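Local coordinates for protein putative fimbrium subunit Fim1C (Bacteroides uniformis, PDB 4K4K) that is a putative component of the fimbrium tip, part of the surface filaments that mediate cell adhesion and biofilm formation, at residues 77-91 against 114-128. Sequence-based numbering, arbitrary orientation. Where two conformers were deposited one is given.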
# COMPACT_ATOMS: atom_id res chain seq x y z
N PHE A 77 -18.58 3.90 22.39
CA PHE A 77 -19.89 3.86 21.74
C PHE A 77 -20.88 4.78 22.44
O PHE A 77 -20.76 4.97 23.66
CB PHE A 77 -20.42 2.44 21.74
CG PHE A 77 -19.83 1.63 20.60
CD1 PHE A 77 -20.45 1.61 19.35
CD2 PHE A 77 -18.66 0.90 20.78
CE1 PHE A 77 -19.92 0.85 18.31
CE2 PHE A 77 -18.10 0.18 19.72
CZ PHE A 77 -18.74 0.15 18.49
N PRO A 78 -21.86 5.35 21.68
CA PRO A 78 -22.91 6.19 22.34
C PRO A 78 -23.61 5.41 23.46
O PRO A 78 -24.03 4.25 23.28
CB PRO A 78 -23.88 6.50 21.20
CG PRO A 78 -23.06 6.36 19.94
CD PRO A 78 -22.09 5.24 20.23
N VAL A 79 -23.74 6.05 24.63
CA VAL A 79 -24.38 5.43 25.78
C VAL A 79 -25.88 5.10 25.50
O VAL A 79 -26.38 4.13 26.06
CB VAL A 79 -24.21 6.26 27.08
CG1 VAL A 79 -24.98 7.59 27.01
CG2 VAL A 79 -24.65 5.45 28.29
N ASP A 80 -26.53 5.84 24.59
CA ASP A 80 -27.94 5.59 24.24
C ASP A 80 -28.14 4.29 23.41
O ASP A 80 -29.28 3.99 23.03
CB ASP A 80 -28.56 6.81 23.53
CG ASP A 80 -28.02 7.16 22.16
OD1 ASP A 80 -27.15 6.43 21.65
OD2 ASP A 80 -28.48 8.18 21.58
N ALA A 81 -27.04 3.54 23.12
CA ALA A 81 -27.05 2.29 22.35
C ALA A 81 -27.48 2.53 20.88
O ALA A 81 -27.84 1.59 20.19
CB ALA A 81 -27.94 1.23 23.02
N SER A 82 -27.36 3.77 20.38
CA SER A 82 -27.61 4.06 18.97
C SER A 82 -26.39 3.56 18.15
O SER A 82 -25.28 3.40 18.70
CB SER A 82 -27.90 5.53 18.72
OG SER A 82 -26.76 6.29 19.03
N GLN A 83 -26.60 3.33 16.84
CA GLN A 83 -25.54 2.77 16.02
C GLN A 83 -24.66 3.84 15.35
O GLN A 83 -25.05 5.00 15.14
CB GLN A 83 -26.12 1.80 14.96
CG GLN A 83 -26.83 0.56 15.54
CD GLN A 83 -28.21 0.87 16.09
OE1 GLN A 83 -29.00 1.59 15.46
NE2 GLN A 83 -28.53 0.38 17.29
N ARG A 84 -23.45 3.41 14.99
CA ARG A 84 -22.44 4.23 14.33
C ARG A 84 -21.73 3.38 13.31
O ARG A 84 -21.74 2.14 13.41
CB ARG A 84 -21.42 4.82 15.34
CG ARG A 84 -21.98 5.84 16.33
CD ARG A 84 -22.45 7.14 15.64
NE ARG A 84 -22.89 8.12 16.64
CZ ARG A 84 -24.11 8.17 17.15
NH1 ARG A 84 -25.02 7.27 16.80
NH2 ARG A 84 -24.41 9.06 18.09
N ASP A 85 -21.07 4.03 12.34
CA ASP A 85 -20.26 3.34 11.34
C ASP A 85 -18.80 3.62 11.60
O ASP A 85 -18.48 4.59 12.29
CB ASP A 85 -20.64 3.80 9.93
CG ASP A 85 -22.13 3.75 9.68
OD1 ASP A 85 -22.79 2.82 10.21
OD2 ASP A 85 -22.64 4.63 8.96
N PHE A 86 -17.92 2.78 11.06
CA PHE A 86 -16.49 2.91 11.32
C PHE A 86 -15.72 2.80 10.06
O PHE A 86 -16.02 1.92 9.24
CB PHE A 86 -16.02 1.80 12.32
CG PHE A 86 -16.57 2.03 13.71
CD1 PHE A 86 -17.85 1.60 14.05
CD2 PHE A 86 -15.84 2.75 14.65
CE1 PHE A 86 -18.39 1.87 15.32
CE2 PHE A 86 -16.37 3.03 15.91
CZ PHE A 86 -17.64 2.58 16.25
N VAL A 87 -14.69 3.63 9.92
CA VAL A 87 -13.75 3.57 8.81
C VAL A 87 -12.35 3.71 9.39
O VAL A 87 -12.19 4.25 10.48
CB VAL A 87 -14.01 4.61 7.68
CG1 VAL A 87 -15.36 4.39 7.01
CG2 VAL A 87 -13.89 6.05 8.20
N ALA A 88 -11.33 3.26 8.64
CA ALA A 88 -9.94 3.37 9.08
C ALA A 88 -9.02 3.43 7.90
O ALA A 88 -9.39 3.04 6.78
CB ALA A 88 -9.56 2.19 9.99
N TYR A 89 -7.78 3.86 8.14
CA TYR A 89 -6.77 3.89 7.10
C TYR A 89 -5.41 3.60 7.73
O TYR A 89 -5.22 3.74 8.94
CB TYR A 89 -6.75 5.24 6.32
CG TYR A 89 -6.15 6.36 7.15
CD1 TYR A 89 -6.89 6.98 8.16
CD2 TYR A 89 -4.81 6.72 7.01
CE1 TYR A 89 -6.32 7.95 8.99
CE2 TYR A 89 -4.22 7.67 7.85
CZ TYR A 89 -4.97 8.26 8.86
OH TYR A 89 -4.39 9.20 9.67
N TYR A 90 -4.47 3.22 6.88
CA TYR A 90 -3.08 2.95 7.25
C TYR A 90 -2.20 3.58 6.17
O TYR A 90 -2.56 3.47 5.00
CB TYR A 90 -2.86 1.40 7.32
CG TYR A 90 -1.40 1.02 7.42
CD1 TYR A 90 -0.75 0.95 8.65
CD2 TYR A 90 -0.62 0.85 6.26
CE1 TYR A 90 0.63 0.71 8.74
CE2 TYR A 90 0.74 0.54 6.34
CZ TYR A 90 1.36 0.47 7.59
OH TYR A 90 2.70 0.21 7.69
N PRO A 91 -1.02 4.14 6.49
CA PRO A 91 -0.46 4.36 7.83
C PRO A 91 -0.96 5.64 8.44
O PRO A 91 -1.10 6.67 7.76
CB PRO A 91 1.05 4.38 7.57
CG PRO A 91 1.15 5.04 6.20
CD PRO A 91 -0.10 4.62 5.43
N ASP A 114 5.89 2.71 4.65
CA ASP A 114 5.53 4.11 4.92
C ASP A 114 4.74 4.74 3.78
O ASP A 114 4.16 5.81 3.99
CB ASP A 114 6.79 4.94 5.22
CG ASP A 114 7.37 4.62 6.61
OD1 ASP A 114 6.76 3.80 7.33
OD2 ASP A 114 8.42 5.19 6.96
N ILE A 115 4.72 4.12 2.58
CA ILE A 115 3.94 4.65 1.46
C ILE A 115 2.81 3.67 1.06
O ILE A 115 2.08 3.94 0.12
CB ILE A 115 4.82 5.05 0.24
CG1 ILE A 115 5.61 3.81 -0.32
CG2 ILE A 115 5.74 6.22 0.60
CD1 ILE A 115 6.27 4.02 -1.73
N ASP A 116 2.68 2.54 1.77
CA ASP A 116 1.67 1.54 1.46
C ASP A 116 0.30 1.98 2.03
O ASP A 116 -0.15 1.47 3.05
CB ASP A 116 2.11 0.18 2.01
CG ASP A 116 1.24 -0.96 1.57
OD1 ASP A 116 0.29 -0.72 0.76
OD2 ASP A 116 1.43 -2.08 2.09
N LEU A 117 -0.37 2.90 1.33
CA LEU A 117 -1.67 3.41 1.77
C LEU A 117 -2.73 2.31 1.67
O LEU A 117 -2.88 1.66 0.61
CB LEU A 117 -2.06 4.61 0.88
CG LEU A 117 -3.50 5.14 1.06
CD1 LEU A 117 -3.71 5.75 2.47
CD2 LEU A 117 -3.89 6.10 -0.10
N MSE A 118 -3.45 2.08 2.76
CA MSE A 118 -4.53 1.10 2.80
C MSE A 118 -5.75 1.74 3.43
O MSE A 118 -5.61 2.59 4.32
CB MSE A 118 -4.15 -0.17 3.60
CG MSE A 118 -2.86 -0.84 3.09
SE MSE A 118 -2.64 -2.57 3.95
CE MSE A 118 -2.41 -2.09 5.73
N GLY A 119 -6.92 1.31 2.98
CA GLY A 119 -8.19 1.77 3.55
C GLY A 119 -9.03 0.57 3.96
O GLY A 119 -9.04 -0.46 3.28
N ALA A 120 -9.71 0.68 5.12
CA ALA A 120 -10.60 -0.39 5.60
C ALA A 120 -11.99 -0.14 5.05
O ALA A 120 -12.46 0.99 5.13
CB ALA A 120 -10.64 -0.42 7.13
N ALA A 121 -12.68 -1.17 4.57
CA ALA A 121 -14.07 -1.02 4.12
C ALA A 121 -14.92 -0.53 5.28
O ALA A 121 -14.68 -0.91 6.43
CB ALA A 121 -14.63 -2.36 3.61
N LYS A 122 -15.89 0.32 4.99
CA LYS A 122 -16.75 0.83 6.05
C LYS A 122 -17.49 -0.33 6.76
O LYS A 122 -18.03 -1.23 6.09
CB LYS A 122 -17.77 1.82 5.47
CG LYS A 122 -18.64 2.46 6.57
CD LYS A 122 -19.60 3.55 6.06
CE LYS A 122 -18.90 4.86 5.74
NZ LYS A 122 -19.87 5.89 5.28
N VAL A 123 -17.48 -0.32 8.09
CA VAL A 123 -18.24 -1.28 8.91
C VAL A 123 -19.45 -0.52 9.46
O VAL A 123 -19.29 0.43 10.23
CB VAL A 123 -17.38 -1.93 10.02
CG1 VAL A 123 -18.21 -2.88 10.89
CG2 VAL A 123 -16.17 -2.64 9.40
N GLU A 124 -20.65 -0.91 9.03
CA GLU A 124 -21.88 -0.19 9.38
C GLU A 124 -22.68 -0.78 10.54
O GLU A 124 -22.67 -1.98 10.76
CB GLU A 124 -22.81 -0.14 8.16
CG GLU A 124 -22.34 0.81 7.07
CD GLU A 124 -23.37 1.18 6.02
OE1 GLU A 124 -24.09 0.28 5.53
OE2 GLU A 124 -23.44 2.38 5.67
N GLY A 125 -23.42 0.11 11.22
CA GLY A 125 -24.42 -0.25 12.22
C GLY A 125 -23.96 -0.99 13.45
O GLY A 125 -24.61 -1.94 13.88
N LYS A 126 -22.87 -0.51 14.05
CA LYS A 126 -22.38 -1.08 15.30
C LYS A 126 -22.86 -0.25 16.48
O LYS A 126 -22.94 0.97 16.39
CB LYS A 126 -20.84 -1.13 15.30
CG LYS A 126 -20.26 -2.08 14.24
CD LYS A 126 -20.34 -3.52 14.74
CE LYS A 126 -19.99 -4.59 13.75
NZ LYS A 126 -19.98 -5.93 14.41
N ASP A 127 -23.11 -0.90 17.60
CA ASP A 127 -23.50 -0.19 18.81
C ASP A 127 -22.83 -0.82 20.05
O ASP A 127 -22.12 -1.82 19.93
CB ASP A 127 -25.03 -0.13 18.93
CG ASP A 127 -25.68 -1.49 19.02
OD1 ASP A 127 -25.29 -2.28 19.89
OD2 ASP A 127 -26.53 -1.78 18.16
N LYS A 128 -23.07 -0.25 21.24
CA LYS A 128 -22.45 -0.73 22.47
C LYS A 128 -22.79 -2.19 22.82
O LYS A 128 -22.06 -2.77 23.61
CB LYS A 128 -22.79 0.20 23.65
CG LYS A 128 -24.26 0.16 24.07
CD LYS A 128 -24.58 1.21 25.13
CE LYS A 128 -24.68 0.61 26.51
NZ LYS A 128 -24.83 1.66 27.55
O HOH W 1 -24.04 2.54 20.96
O HOH W 2 -21.21 6.41 7.66
O HOH W 3 3.98 2.59 8.84
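Strands 84-90 and 118-126 run antiparallel, their axes 163° apart and 4.7 Å at closest approach. Reciprocal backbone bonds join Arg-84 with Lys-126, Phe-86 with Val-123 and Tyr-90 with Met-118. The one-residue shift of register between the first two pairs defines a beta bulge. There Asp-85 points its CB toward the other strand, with CG beside its own backbone N (chi1 -50°), and OD1 accepts from Gly-125 N at 3.0 Å, nearly straight at 165°. Its OD2 is joined to Lys-122 NZ through a water; the lysine may ease the repulsion from Glu-124 OE2, 4.1 Å from Asp-85 OD2. In one of two modelled conformers, Gln-83 NE2 gives Asp-127 OD2 a bond of 3.1 Å on the anti side, tilted out of the carboxylate plane; Asp-127 OD1 bonds to Thr-129. Lys-126 CB packs 3.7 Å from Phe-77 CE1 and 3.9 Å from Phe-86 CE1, while Lys-126 NZ pairs with Asp-130. At the other end selenomethionine Met-118 lies beside Tyr-90, CE 3.5 Å from ring atom CD2, and Asp-116 O meets the ring edge. Strands 37-44 and 132-150 flank the pair, making both interior strands of a beta sheet in this fimbrillin-like protein. Backbone bonds hold the register at both ends, a carboxylate stands in as acceptor at the bulge, and buried Ala-88 N has no partner in the model.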